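Excinuclease ABC, subunit A. (Deinococcus radiodurans, PDB 2VF7) binds DNA, adenine nucleotides and zinc as a UvrA-family member of the ABC superfamily, and probably helps to recognise damaged DNA for excision repair. Local coordinates at residues R179-W184 with W218-D223; H264-T269 with K276-Y281; S527-S532 with S831-Y836; L692-A697 with T713-G718; L816-T821 with A826-S831. The protein carries 1 engineered substitution. All coordinates share one frame; numbering follows the deposited sequence. Where two conformers were deposited one is given.

Interaction 1. Residues R179-W184 with W218-D223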
# COMPACT_ATOMS: atom_id res chain seq x y z
N ARG A 179 36.16 -12.57 -21.26
CA ARG A 179 35.21 -12.98 -20.20
C ARG A 179 35.58 -14.29 -19.49
O ARG A 179 34.71 -15.11 -19.19
CB ARG A 179 33.79 -13.02 -20.75
CG ARG A 179 33.39 -11.70 -21.37
CD ARG A 179 31.89 -11.53 -21.43
NE ARG A 179 31.54 -10.16 -21.80
CZ ARG A 179 31.01 -9.25 -20.99
NH1 ARG A 179 30.72 -9.52 -19.71
NH2 ARG A 179 30.74 -8.04 -21.47
N ALA A 180 36.87 -14.46 -19.22
CA ALA A 180 37.37 -15.63 -18.49
C ALA A 180 36.68 -15.80 -17.15
O ALA A 180 36.37 -16.94 -16.76
CB ALA A 180 38.87 -15.57 -18.29
N VAL A 181 36.39 -14.70 -16.45
CA VAL A 181 35.56 -14.81 -15.25
C VAL A 181 34.06 -14.65 -15.57
O VAL A 181 33.48 -13.55 -15.52
CB VAL A 181 36.15 -14.04 -14.00
CG1 VAL A 181 36.93 -12.79 -14.41
CG2 VAL A 181 35.11 -13.80 -12.93
N ALA A 182 33.48 -15.79 -15.93
CA ALA A 182 32.11 -15.91 -16.43
C ALA A 182 31.05 -15.55 -15.39
O ALA A 182 29.93 -15.13 -15.76
CB ALA A 182 31.87 -17.32 -16.95
N ALA A 183 31.40 -15.71 -14.12
CA ALA A 183 30.52 -15.35 -13.00
C ALA A 183 30.22 -13.84 -12.92
O ALA A 183 29.30 -13.41 -12.21
CB ALA A 183 31.14 -15.85 -11.71
N TRP A 184 31.00 -13.03 -13.62
CA TRP A 184 30.67 -11.60 -13.71
C TRP A 184 29.46 -11.35 -14.63
O TRP A 184 29.16 -12.18 -15.50
CB TRP A 184 31.90 -10.79 -14.13
CG TRP A 184 32.66 -10.26 -12.98
CD1 TRP A 184 32.19 -10.05 -11.71
CD2 TRP A 184 34.03 -9.84 -12.97
NE1 TRP A 184 33.17 -9.53 -10.91
CE2 TRP A 184 34.32 -9.40 -11.66
CE3 TRP A 184 35.04 -9.78 -13.94
CZ2 TRP A 184 35.59 -8.92 -11.29
CZ3 TRP A 184 36.29 -9.30 -13.58
CH2 TRP A 184 36.55 -8.89 -12.26
N TRP A 218 42.75 -12.61 -5.45
CA TRP A 218 42.17 -11.28 -5.20
C TRP A 218 40.93 -11.00 -6.05
O TRP A 218 39.86 -10.70 -5.52
CB TRP A 218 43.22 -10.21 -5.47
CG TRP A 218 42.86 -8.87 -4.95
CD1 TRP A 218 43.07 -8.40 -3.69
CD2 TRP A 218 42.23 -7.81 -5.68
NE1 TRP A 218 42.60 -7.11 -3.58
CE2 TRP A 218 42.09 -6.72 -4.79
CE3 TRP A 218 41.79 -7.66 -7.00
CZ2 TRP A 218 41.51 -5.51 -5.16
CZ3 TRP A 218 41.21 -6.45 -7.38
CH2 TRP A 218 41.08 -5.39 -6.46
N ILE A 219 41.09 -11.12 -7.36
CA ILE A 219 40.00 -10.91 -8.32
C ILE A 219 38.74 -11.68 -7.94
O ILE A 219 37.62 -11.15 -7.98
CB ILE A 219 40.49 -11.27 -9.75
CG1 ILE A 219 41.59 -10.30 -10.17
CG2 ILE A 219 39.33 -11.28 -10.76
CD1 ILE A 219 42.25 -10.61 -11.47
N LEU A 220 38.94 -12.95 -7.59
CA LEU A 220 37.87 -13.90 -7.29
C LEU A 220 37.30 -13.80 -5.87
O LEU A 220 36.10 -13.95 -5.69
CB LEU A 220 38.38 -15.32 -7.55
CG LEU A 220 38.05 -16.12 -8.82
CD1 LEU A 220 37.82 -15.29 -10.09
CD2 LEU A 220 39.16 -17.15 -9.04
N PHE A 221 38.14 -13.52 -4.87
CA PHE A 221 37.73 -13.66 -3.46
C PHE A 221 37.77 -12.42 -2.52
O PHE A 221 37.18 -12.45 -1.43
CB PHE A 221 38.44 -14.86 -2.81
CG PHE A 221 38.18 -16.17 -3.51
CD1 PHE A 221 36.97 -16.84 -3.35
CD2 PHE A 221 39.14 -16.73 -4.35
CE1 PHE A 221 36.73 -18.06 -4.01
CE2 PHE A 221 38.92 -17.95 -5.01
CZ PHE A 221 37.70 -18.62 -4.84
N THR A 222 38.47 -11.36 -2.92
CA THR A 222 38.60 -10.17 -2.07
C THR A 222 37.26 -9.60 -1.60
O THR A 222 36.25 -9.79 -2.28
CB THR A 222 39.47 -9.06 -2.72
OG1 THR A 222 39.79 -8.07 -1.75
CG2 THR A 222 38.75 -8.39 -3.89
N ASP A 223 37.27 -8.93 -0.44
CA ASP A 223 36.12 -8.15 0.07
C ASP A 223 36.29 -6.66 -0.24
O ASP A 223 35.38 -5.84 -0.05
CB ASP A 223 36.02 -8.28 1.59
CG ASP A 223 35.41 -9.61 2.03
OD1 ASP A 223 35.88 -10.14 3.05
OD2 ASP A 223 34.47 -10.11 1.38

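Interaction 2. Residues H264-T269 with K276-Y281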
# COMPACT_ATOMS: atom_id res chain seq x y z
N HIS A 264 25.80 -11.67 -3.71
CA HIS A 264 24.88 -10.55 -3.60
C HIS A 264 23.75 -10.72 -4.60
O HIS A 264 22.60 -10.45 -4.28
CB HIS A 264 25.58 -9.19 -3.83
CG HIS A 264 24.69 -8.00 -3.57
ND1 HIS A 264 23.65 -7.65 -4.41
CD2 HIS A 264 24.70 -7.08 -2.58
CE1 HIS A 264 23.05 -6.57 -3.93
NE2 HIS A 264 23.67 -6.20 -2.82
N THR A 265 24.07 -11.16 -5.81
CA THR A 265 23.04 -11.36 -6.80
C THR A 265 22.09 -12.48 -6.36
O THR A 265 20.88 -12.33 -6.46
CB THR A 265 23.62 -11.63 -8.20
OG1 THR A 265 24.54 -10.59 -8.54
CG2 THR A 265 22.51 -11.64 -9.25
N PHE A 266 22.64 -13.57 -5.84
CA PHE A 266 21.82 -14.67 -5.35
C PHE A 266 20.84 -14.24 -4.26
O PHE A 266 19.68 -14.66 -4.27
CB PHE A 266 22.70 -15.83 -4.83
CG PHE A 266 21.91 -17.03 -4.33
CD1 PHE A 266 21.46 -18.01 -5.23
CD2 PHE A 266 21.63 -17.19 -2.98
CE1 PHE A 266 20.75 -19.13 -4.79
CE2 PHE A 266 20.91 -18.31 -2.52
CZ PHE A 266 20.47 -19.28 -3.43
N ALA A 267 21.30 -13.41 -3.33
CA ALA A 267 20.58 -13.17 -2.10
C ALA A 267 19.48 -12.14 -2.24
O ALA A 267 18.58 -12.08 -1.38
CB ALA A 267 21.55 -12.75 -1.01
N ASN A 268 19.53 -11.37 -3.33
CA ASN A 268 18.89 -10.05 -3.38
C ASN A 268 18.05 -9.75 -4.60
O ASN A 268 17.20 -8.85 -4.55
CB ASN A 268 19.95 -8.94 -3.24
CG ASN A 268 20.51 -8.84 -1.83
OD1 ASN A 268 19.83 -8.39 -0.91
ND2 ASN A 268 21.75 -9.28 -1.66
N THR A 269 18.27 -10.45 -5.70
CA THR A 269 17.52 -10.13 -6.92
C THR A 269 16.09 -10.62 -6.86
O THR A 269 15.76 -11.55 -6.12
CB THR A 269 18.15 -10.71 -8.19
OG1 THR A 269 18.60 -12.04 -7.93
CG2 THR A 269 19.29 -9.83 -8.68
N LYS A 276 18.85 -18.04 -11.46
CA LYS A 276 19.17 -19.33 -12.05
C LYS A 276 20.51 -19.30 -12.80
O LYS A 276 21.22 -20.30 -12.84
CB LYS A 276 18.04 -19.78 -12.98
CG LYS A 276 17.77 -21.29 -12.94
CD LYS A 276 16.28 -21.60 -13.05
CE LYS A 276 16.04 -23.12 -13.01
NZ LYS A 276 14.59 -23.51 -12.95
N ARG A 277 20.86 -18.14 -13.37
CA ARG A 277 22.15 -17.95 -14.05
C ARG A 277 23.29 -17.99 -13.03
O ARG A 277 24.20 -18.81 -13.13
CB ARG A 277 22.19 -16.62 -14.80
CG ARG A 277 23.49 -16.36 -15.52
CD ARG A 277 23.81 -14.88 -15.57
NE ARG A 277 25.16 -14.66 -16.10
CZ ARG A 277 26.21 -14.21 -15.41
NH1 ARG A 277 26.09 -13.87 -14.12
NH2 ARG A 277 27.40 -14.08 -16.03
N VAL A 278 23.20 -17.07 -12.07
CA VAL A 278 24.08 -16.97 -10.91
C VAL A 278 24.34 -18.32 -10.22
O VAL A 278 25.48 -18.65 -9.86
CB VAL A 278 23.51 -15.87 -9.95
CG1 VAL A 278 23.60 -16.25 -8.49
CG2 VAL A 278 24.19 -14.54 -10.23
N GLN A 279 23.28 -19.11 -10.08
CA GLN A 279 23.35 -20.41 -9.43
C GLN A 279 24.19 -21.42 -10.21
O GLN A 279 24.68 -22.37 -9.64
CB GLN A 279 21.94 -20.94 -9.19
CG GLN A 279 21.73 -21.61 -7.84
CD GLN A 279 20.26 -21.75 -7.47
OE1 GLN A 279 19.38 -21.13 -8.09
NE2 GLN A 279 19.98 -22.58 -6.46
N GLY A 280 24.37 -21.19 -11.51
CA GLY A 280 25.28 -22.01 -12.32
C GLY A 280 26.77 -21.90 -11.97
O GLY A 280 27.57 -22.75 -12.36
N TYR A 281 27.14 -20.85 -11.24
CA TYR A 281 28.53 -20.61 -10.83
C TYR A 281 28.74 -20.85 -9.33
O TYR A 281 29.73 -20.40 -8.75
CB TYR A 281 28.96 -19.19 -11.20
CG TYR A 281 28.56 -18.80 -12.60
CD1 TYR A 281 29.36 -19.14 -13.69
CD2 TYR A 281 27.36 -18.12 -12.84
CE1 TYR A 281 28.99 -18.80 -14.98
CE2 TYR A 281 26.98 -17.78 -14.14
CZ TYR A 281 27.81 -18.13 -15.20
OH TYR A 281 27.46 -17.81 -16.49

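Interaction 3. Residues S527-S532 with S831-Y836. With ADP (adenosine-5'-diphosphate), chain D.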
# COMPACT_ATOMS: atom_id res chain seq x y z
N SER A 527 -10.11 -41.66 -19.40
CA SER A 527 -10.32 -40.72 -18.31
C SER A 527 -9.77 -41.29 -17.01
O SER A 527 -10.09 -42.40 -16.63
CB SER A 527 -11.82 -40.42 -18.14
OG SER A 527 -12.31 -39.61 -19.20
N VAL A 528 -8.94 -40.52 -16.33
CA VAL A 528 -8.44 -40.93 -15.02
C VAL A 528 -9.15 -40.15 -13.91
O VAL A 528 -8.88 -38.96 -13.67
CB VAL A 528 -6.92 -40.77 -14.94
CG1 VAL A 528 -6.42 -41.19 -13.59
CG2 VAL A 528 -6.24 -41.58 -16.07
N THR A 529 -10.06 -40.85 -13.23
CA THR A 529 -10.93 -40.27 -12.23
C THR A 529 -10.61 -40.68 -10.78
O THR A 529 -9.77 -41.54 -10.55
CB THR A 529 -12.43 -40.59 -12.56
OG1 THR A 529 -12.68 -41.98 -12.35
CG2 THR A 529 -12.76 -40.27 -14.00
N GLY A 530 -11.29 -40.07 -9.82
CA GLY A 530 -10.98 -40.27 -8.41
C GLY A 530 -11.11 -39.00 -7.58
O GLY A 530 -11.13 -37.89 -8.13
N VAL A 531 -11.23 -39.18 -6.27
CA VAL A 531 -11.32 -38.11 -5.24
C VAL A 531 -10.11 -37.15 -5.29
O VAL A 531 -9.04 -37.52 -5.78
CB VAL A 531 -11.49 -38.80 -3.83
CG1 VAL A 531 -10.66 -38.15 -2.73
CG2 VAL A 531 -12.96 -38.92 -3.43
N SER A 532 -10.28 -35.91 -4.80
CA SER A 532 -9.17 -34.96 -4.73
C SER A 532 -8.13 -35.51 -3.77
O SER A 532 -8.46 -36.00 -2.69
CB SER A 532 -9.61 -33.58 -4.27
OG SER A 532 -10.83 -33.19 -4.88
N SER A 831 -16.10 -48.22 -5.27
CA SER A 831 -15.81 -47.02 -6.07
C SER A 831 -16.72 -45.91 -5.60
O SER A 831 -17.91 -46.12 -5.36
CB SER A 831 -16.06 -47.29 -7.55
OG SER A 831 -15.58 -46.24 -8.36
N VAL A 832 -16.15 -44.72 -5.43
CA VAL A 832 -16.94 -43.59 -4.99
C VAL A 832 -17.48 -42.78 -6.20
O VAL A 832 -18.51 -42.11 -6.08
CB VAL A 832 -16.15 -42.74 -3.93
CG1 VAL A 832 -16.27 -41.26 -4.17
CG2 VAL A 832 -16.62 -43.09 -2.49
N THR A 833 -16.81 -42.89 -7.34
CA THR A 833 -17.31 -42.28 -8.57
C THR A 833 -18.38 -43.09 -9.29
O THR A 833 -19.16 -42.52 -10.05
CB THR A 833 -16.18 -41.95 -9.60
OG1 THR A 833 -16.34 -42.74 -10.78
CG2 THR A 833 -14.79 -42.13 -9.00
N ALA A 834 -18.44 -44.41 -9.05
CA ALA A 834 -19.38 -45.30 -9.74
C ALA A 834 -20.80 -44.76 -9.79
O ALA A 834 -21.30 -44.50 -10.88
CB ALA A 834 -19.36 -46.70 -9.16
N PRO A 835 -21.45 -44.56 -8.61
CA PRO A 835 -22.82 -44.02 -8.62
C PRO A 835 -23.02 -42.76 -9.48
O PRO A 835 -24.03 -42.65 -10.16
CB PRO A 835 -23.09 -43.71 -7.14
CG PRO A 835 -21.76 -43.85 -6.44
CD PRO A 835 -20.99 -44.82 -7.24
N TYR A 836 -22.06 -41.84 -9.44
CA TYR A 836 -22.11 -40.57 -10.19
C TYR A 836 -21.90 -40.75 -11.70
O TYR A 836 -22.51 -40.04 -12.50
CB TYR A 836 -21.08 -39.57 -9.62
CG TYR A 836 -21.40 -39.15 -8.21
CD1 TYR A 836 -20.73 -39.71 -7.13
CD2 TYR A 836 -22.41 -38.20 -7.95
CE1 TYR A 836 -21.04 -39.35 -5.83
CE2 TYR A 836 -22.72 -37.82 -6.65
CZ TYR A 836 -22.03 -38.40 -5.59
OH TYR A 836 -22.36 -38.05 -4.28
PB ADP D . -5.13 -35.50 -7.12
O1B ADP D . -5.82 -34.33 -6.46
O2B ADP D . -4.37 -35.20 -8.38
O3B ADP D . -6.06 -36.68 -7.23
PA ADP D . -2.38 -35.70 -6.22
O1A ADP D . -2.03 -34.33 -5.74
O2A ADP D . -1.92 -36.18 -7.56
O3A ADP D . -3.97 -35.96 -6.09
O5' ADP D . -1.69 -36.68 -5.14
C5' ADP D . -2.26 -36.90 -3.86
C4' ADP D . -1.23 -37.02 -2.75
O4' ADP D . 0.07 -36.66 -3.20
C3' ADP D . -1.60 -36.03 -1.66
O3' ADP D . -1.34 -36.61 -0.39
C2' ADP D . -0.68 -34.85 -1.91
O2' ADP D . -0.44 -34.05 -0.75
C1' ADP D . 0.56 -35.52 -2.47
N9 ADP D . 1.31 -34.58 -3.35
C8 ADP D . 1.00 -34.28 -4.63
N7 ADP D . 1.88 -33.40 -5.16
C5 ADP D . 2.77 -33.12 -4.19
C6 ADP D . 3.98 -32.26 -4.07
N6 ADP D . 4.39 -31.51 -5.12
N1 ADP D . 4.64 -32.25 -2.89
C2 ADP D . 4.23 -32.99 -1.83
N3 ADP D . 3.15 -33.80 -1.87
C4 ADP D . 2.39 -33.90 -3.00

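Interaction 4. Residues L692-A697 with T713-G718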
# COMPACT_ATOMS: atom_id res chain seq x y z
N LEU A 692 -7.85 -8.21 -34.76
CA LEU A 692 -8.85 -9.07 -35.36
C LEU A 692 -9.12 -10.27 -34.49
O LEU A 692 -8.20 -10.92 -33.97
CB LEU A 692 -8.40 -9.52 -36.76
CG LEU A 692 -9.08 -9.12 -38.08
CD1 LEU A 692 -9.87 -7.84 -38.03
CD2 LEU A 692 -8.07 -9.06 -39.21
N THR A 693 -10.41 -10.56 -34.37
CA THR A 693 -10.94 -11.71 -33.73
C THR A 693 -10.56 -12.95 -34.55
O THR A 693 -10.28 -12.83 -35.75
CB THR A 693 -12.45 -11.50 -33.66
OG1 THR A 693 -12.77 -10.68 -32.54
CG2 THR A 693 -13.21 -12.78 -33.57
N VAL A 694 -10.54 -14.14 -33.95
CA VAL A 694 -10.22 -15.37 -34.71
C VAL A 694 -11.26 -15.61 -35.82
O VAL A 694 -10.91 -15.98 -36.94
CB VAL A 694 -10.00 -16.64 -33.80
CG1 VAL A 694 -9.99 -17.91 -34.61
CG2 VAL A 694 -8.68 -16.54 -33.07
N ASP A 695 -12.53 -15.37 -35.50
CA ASP A 695 -13.62 -15.37 -36.48
C ASP A 695 -13.44 -14.39 -37.65
O ASP A 695 -13.70 -14.77 -38.79
CB ASP A 695 -14.94 -15.00 -35.80
CG ASP A 695 -15.56 -16.15 -35.03
OD1 ASP A 695 -16.62 -15.88 -34.41
OD2 ASP A 695 -15.02 -17.29 -35.02
N GLU A 696 -13.04 -13.14 -37.38
CA GLU A 696 -12.93 -12.13 -38.44
C GLU A 696 -11.67 -12.36 -39.26
O GLU A 696 -11.64 -12.03 -40.44
CB GLU A 696 -12.85 -10.70 -37.89
CG GLU A 696 -13.93 -10.21 -36.93
CD GLU A 696 -13.48 -8.94 -36.13
OE1 GLU A 696 -14.34 -8.08 -35.83
OE2 GLU A 696 -12.27 -8.79 -35.82
N ALA A 697 -10.63 -12.91 -38.64
CA ALA A 697 -9.39 -13.22 -39.37
C ALA A 697 -9.56 -14.46 -40.24
O ALA A 697 -8.77 -14.70 -41.17
CB ALA A 697 -8.23 -13.38 -38.40
N THR A 713 -8.34 -24.45 -36.58
CA THR A 713 -8.25 -25.23 -35.33
C THR A 713 -8.58 -24.39 -34.08
O THR A 713 -9.16 -24.89 -33.13
CB THR A 713 -6.84 -25.88 -35.12
OG1 THR A 713 -5.82 -24.86 -35.16
CG2 THR A 713 -6.57 -26.92 -36.17
N LEU A 714 -8.22 -23.12 -34.09
CA LEU A 714 -8.60 -22.22 -33.00
C LEU A 714 -10.09 -21.96 -32.98
O LEU A 714 -10.66 -21.68 -31.94
CB LEU A 714 -7.87 -20.91 -33.12
CG LEU A 714 -6.38 -20.99 -32.81
CD1 LEU A 714 -5.74 -19.69 -33.26
CD2 LEU A 714 -6.15 -21.24 -31.30
N ARG A 715 -10.72 -22.06 -34.14
CA ARG A 715 -12.14 -21.76 -34.26
C ARG A 715 -12.94 -22.98 -33.85
O ARG A 715 -13.86 -22.87 -33.04
CB ARG A 715 -12.47 -21.30 -35.67
CG ARG A 715 -13.55 -20.26 -35.74
CD ARG A 715 -13.73 -19.71 -37.16
NE ARG A 715 -15.13 -19.46 -37.47
CZ ARG A 715 -16.00 -20.39 -37.85
NH1 ARG A 715 -15.61 -21.66 -37.97
NH2 ARG A 715 -17.26 -20.07 -38.11
N GLU A 716 -12.56 -24.13 -34.40
CA GLU A 716 -13.11 -25.44 -34.04
C GLU A 716 -13.12 -25.74 -32.53
O GLU A 716 -13.97 -26.49 -32.03
CB GLU A 716 -12.34 -26.56 -34.76
CG GLU A 716 -12.81 -26.85 -36.18
CD GLU A 716 -11.88 -27.79 -36.94
OE1 GLU A 716 -10.68 -27.45 -37.13
OE2 GLU A 716 -12.35 -28.87 -37.38
N VAL A 717 -12.15 -25.17 -31.82
CA VAL A 717 -11.91 -25.54 -30.42
C VAL A 717 -12.63 -24.55 -29.46
O VAL A 717 -12.63 -24.72 -28.23
CB VAL A 717 -10.37 -25.74 -30.18
CG1 VAL A 717 -9.69 -24.54 -29.53
CG2 VAL A 717 -10.10 -27.02 -29.44
N GLY A 718 -13.24 -23.51 -30.04
CA GLY A 718 -14.17 -22.62 -29.35
C GLY A 718 -13.71 -21.20 -29.09
O GLY A 718 -14.39 -20.45 -28.38

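Interaction 5. Residues L816-T821 with A826-S831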
# COMPACT_ATOMS: atom_id res chain seq x y z
N LEU A 816 -5.33 -48.46 -7.47
CA LEU A 816 -6.20 -48.60 -8.63
C LEU A 816 -7.45 -49.27 -8.08
O LEU A 816 -7.37 -50.38 -7.58
CB LEU A 816 -5.54 -49.44 -9.72
CG LEU A 816 -6.32 -49.65 -11.02
CD1 LEU A 816 -6.71 -48.34 -11.65
CD2 LEU A 816 -5.52 -50.46 -12.01
N VAL A 817 -8.59 -48.59 -8.13
CA VAL A 817 -9.78 -49.15 -7.47
C VAL A 817 -10.89 -49.63 -8.43
O VAL A 817 -11.82 -50.31 -8.01
CB VAL A 817 -10.32 -48.23 -6.33
CG1 VAL A 817 -11.41 -47.30 -6.81
CG2 VAL A 817 -10.80 -49.08 -5.18
N ALA A 818 -10.77 -49.25 -9.69
CA ALA A 818 -11.62 -49.78 -10.75
C ALA A 818 -11.03 -49.35 -12.07
O ALA A 818 -10.38 -48.31 -12.15
CB ALA A 818 -13.04 -49.27 -10.63
N GLN A 819 -11.25 -50.17 -13.09
CA GLN A 819 -10.83 -49.90 -14.46
C GLN A 819 -11.74 -50.65 -15.45
O GLN A 819 -12.25 -51.72 -15.12
CB GLN A 819 -9.35 -50.26 -14.66
CG GLN A 819 -9.03 -51.76 -14.57
CD GLN A 819 -7.54 -52.04 -14.44
OE1 GLN A 819 -6.70 -51.36 -15.05
NE2 GLN A 819 -7.20 -53.04 -13.64
N GLY A 820 -11.96 -50.07 -16.63
CA GLY A 820 -12.89 -50.63 -17.63
C GLY A 820 -13.55 -49.54 -18.47
O GLY A 820 -13.16 -48.38 -18.40
N THR A 821 -14.54 -49.91 -19.28
CA THR A 821 -15.34 -48.91 -20.02
C THR A 821 -16.17 -48.10 -19.01
O THR A 821 -16.28 -48.52 -17.86
CB THR A 821 -16.27 -49.59 -21.03
OG1 THR A 821 -17.01 -50.63 -20.38
CG2 THR A 821 -15.46 -50.22 -22.18
N ALA A 826 -19.23 -48.12 -14.00
CA ALA A 826 -20.42 -47.52 -13.39
C ALA A 826 -21.10 -48.49 -12.45
O ALA A 826 -22.01 -48.10 -11.71
CB ALA A 826 -21.39 -47.09 -14.46
N GLN A 827 -20.66 -49.74 -12.49
CA GLN A 827 -21.21 -50.82 -11.66
C GLN A 827 -20.18 -51.37 -10.67
O GLN A 827 -20.50 -52.22 -9.85
CB GLN A 827 -21.73 -51.96 -12.55
CG GLN A 827 -22.68 -51.54 -13.68
CD GLN A 827 -24.06 -51.07 -13.19
OE1 GLN A 827 -24.78 -50.37 -13.90
NE2 GLN A 827 -24.43 -51.46 -11.97
N ALA A 828 -18.94 -50.88 -10.76
CA ALA A 828 -17.83 -51.33 -9.91
C ALA A 828 -18.03 -51.09 -8.41
O ALA A 828 -18.62 -50.10 -7.98
CB ALA A 828 -16.52 -50.73 -10.37
N ALA A 829 -17.53 -52.05 -7.65
CA ALA A 829 -17.64 -52.10 -6.19
C ALA A 829 -16.44 -51.41 -5.55
O ALA A 829 -15.31 -51.46 -6.07
CB ALA A 829 -17.75 -53.56 -5.72
N GLY A 830 -16.70 -50.77 -4.41
CA GLY A 830 -15.69 -50.01 -3.70
C GLY A 830 -15.18 -48.87 -4.55
O GLY A 830 -13.99 -48.60 -4.57
N SER A 831 -16.10 -48.22 -5.27
CA SER A 831 -15.81 -47.02 -6.07
C SER A 831 -16.72 -45.91 -5.60
O SER A 831 -17.91 -46.12 -5.36
CB SER A 831 -16.06 -47.29 -7.55
OG SER A 831 -15.58 -46.24 -8.36

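Interaction 1. Residues R179-W184 with W218-D223
Trp184 meets Ile219 with the far end of its indole, and following the side chain outward from CB explains how. From CB, a chi1 of -93°, off the staggered positions, lays the ring beside the turn Val181-Trp184, with Val181 CG2 over one face, 4.0 Å above the plane and displaced from the ring centre. The five-membered ring spends its polar atom elsewhere: NE1 is hydrogen-bonded to Ser256 O. Segment 218-223 is met at the tip, where Trp184 CH2 stands 4.0 Å from Ile219 CG2; the approach is oblique and the two side chains cross at about a right angle. Both segments belong to the UvrA DNA-binding domain, and the contact seats the loop that precedes helix 187-199 against the last turn of helix 213-221. Val181 CG2 serves twice, since it also reaches Leu220 CD1 at 4.2 Å, the two side chains running antiparallel alongside one another. Leu197 of helix 187-199 touches both Trp184 and Ile219, while Ala258 touches Val181 and Leu220.

Interaction 2. Residues H264-T269 with K276-Y281
Phe266 holds CG opposite its backbone N (chi1 -178°), and Thr265 turns its methyl CG2 the same way, leaving OG1 beside the N (chi1 -53°); these settings send the ring to Gln279 and the methyl to Val278. The arrangement is a helical hairpin within the UvrA DNA-binding domain: helix 258-268 reverses through a short connection into helix 272-278, and Phe266 and Val278 have the closest CA atoms, 6.4 Å apart. Val278 splits its two branches between neighbours, CG1 going to Phe266 CB at 3.8 Å. Further out, the extended Gln279 brings its amide to the edge of the phenyl ring, with CD in the ring plane and 3.8 Å from Phe266 CE1; the ring and amide planes are 77° apart. Lys275 makes a cation-pi contact with the same ring. Polar needs are met within the first helix: Thr265 OG1 bonds to His261 O, and Asn268 ND2 reaches a lone pair of His264 O. The tightest carbon pair is Thr265 CG2 to Val278 CG2, 3.5 Å, closer than usual for two methyls.

Interaction 3. Residues S527-S532 with S831-Y836
Thr833 lays its CG2 over one face of the flat peptide group joining Thr529 to Gly530, 4.1 Å from Gly530 N and nearly along the perpendicular to that plane. Within segment 831-836, the Tyr836 ring has Val832 O at its edge, in plane. Thr529 OG1 sits between its own backbone N and carbonyl carbon (chi1 70°), where it faces Thr833 CG2 at 4.0 Å. It does not bond to that threonine; its partner is Asp804 OD1, while Ser831 OG is bonded to OD2 of the same carboxylate, so one aspartate ties the two segments together. Beyond, Val531 CG2 and Val832 CG1 touch at 4.1 Å, the side chains crossing obliquely. Gly530 opens the Walker A P-loop that leads to Lys536, and its phi of 142° suits glycine. On the far side of the loop Val531 O comes within 3.4 Å of ADP O3B, and Lys536 NZ bonds both Gly530 O and the nucleotide. Thr833 OG1 is buried without a partner in the model. The contact is therefore largely van der Waals, with the shared carboxylate of Asp804 supplying the polar link behind the nucleotide loop.

Interaction 4. Residues L692-A697 with T713-G718
Asp695 OD2 and Arg715 NE form a rather long salt bridge, 3.3 Å, with Arg715 CG 3.4 Å from the same oxygen. The arginine bends at chi3 (142°) and meets the oxygen obliquely, its guanidinium plane 53° from the carboxylate plane; this is one-point charge pairing, with a single carboxylate oxygen engaged. Beside it, Val694 turns CG1 opposite its backbone N (chi1 167°), which carries that methyl to Leu714 CB at 4.0 Å, the two side chains crossing at about a right angle. The start of the first helix is braced from within, as Glu696 OE2 accepts from Thr693 N at 2.9 Å, from above the carboxylate plane. At the end of the second, Gly718 closes a Schellman motif. Charge pair and apolar pair together join the first turn of helix 694-700 to the last turn of helix 705-716. Met602 touches both Val694 and Leu714, and Ala742 touches Leu714, so helices 602-605 and 733-743 pack on the apolar pair, within the ABC transporter range.

Interaction 5. Residues L816-T821 with A826-S831
Val817 and Ala818 form a classic beta bulge opposite Asp804 (Val817 psi is -13°), and this turns both side chains toward the returning segment 826-831, which runs back without regular structure. Val817 places its two methyls around one carbonyl oxygen: CG2 lies 3.3 Å and CG1 3.7 Å from Gly830 O, which therefore sits in the fork of the isopropyl group. Gly830 has a positive phi of 63°, a conformation that favours glycine. Next along the strand, Ala818 CB meets Ala828 CB at 3.8 Å, methyl against methyl. The single-turn helix 822-825 links the segments, with Thr821 at its N-cap. Strand 816-820 is the antiparallel edge strand of the nucleotide-binding sheet beside 801-805, so the returning segment runs past the border of that sheet at the protein surface. Direct contact is mainly dispersion between methyls and a carbonyl; the polar tie is indirect, through Asp804, which bonds the bulge by its backbone and Ser831 OG by its carboxylate.

Overall arrangement
Along the chain interactions 1 and 2 come first, both in the UvrA DNA-binding domain with centres about 14 Å apart; Trp184 O and Arg277 NH2 join them through a probable hydrogen bond. Interactions 3 and 5 lie about 8 Å apart centre to centre, share Ser831 and both reach the six-stranded sheet that carries strands 525-529 and 816-820, close to one ADP. Interaction 4 falls in sequence between the two halves of interaction 3, yet its centre is about 34 Å away, nearer the other nucleotide site. Interactions 1 and 3, whose centres are about 58 Å apart, lie on opposite sides of the chain's centre, so the DNA-binding region and this nucleotide-binding core are well separated in this chain.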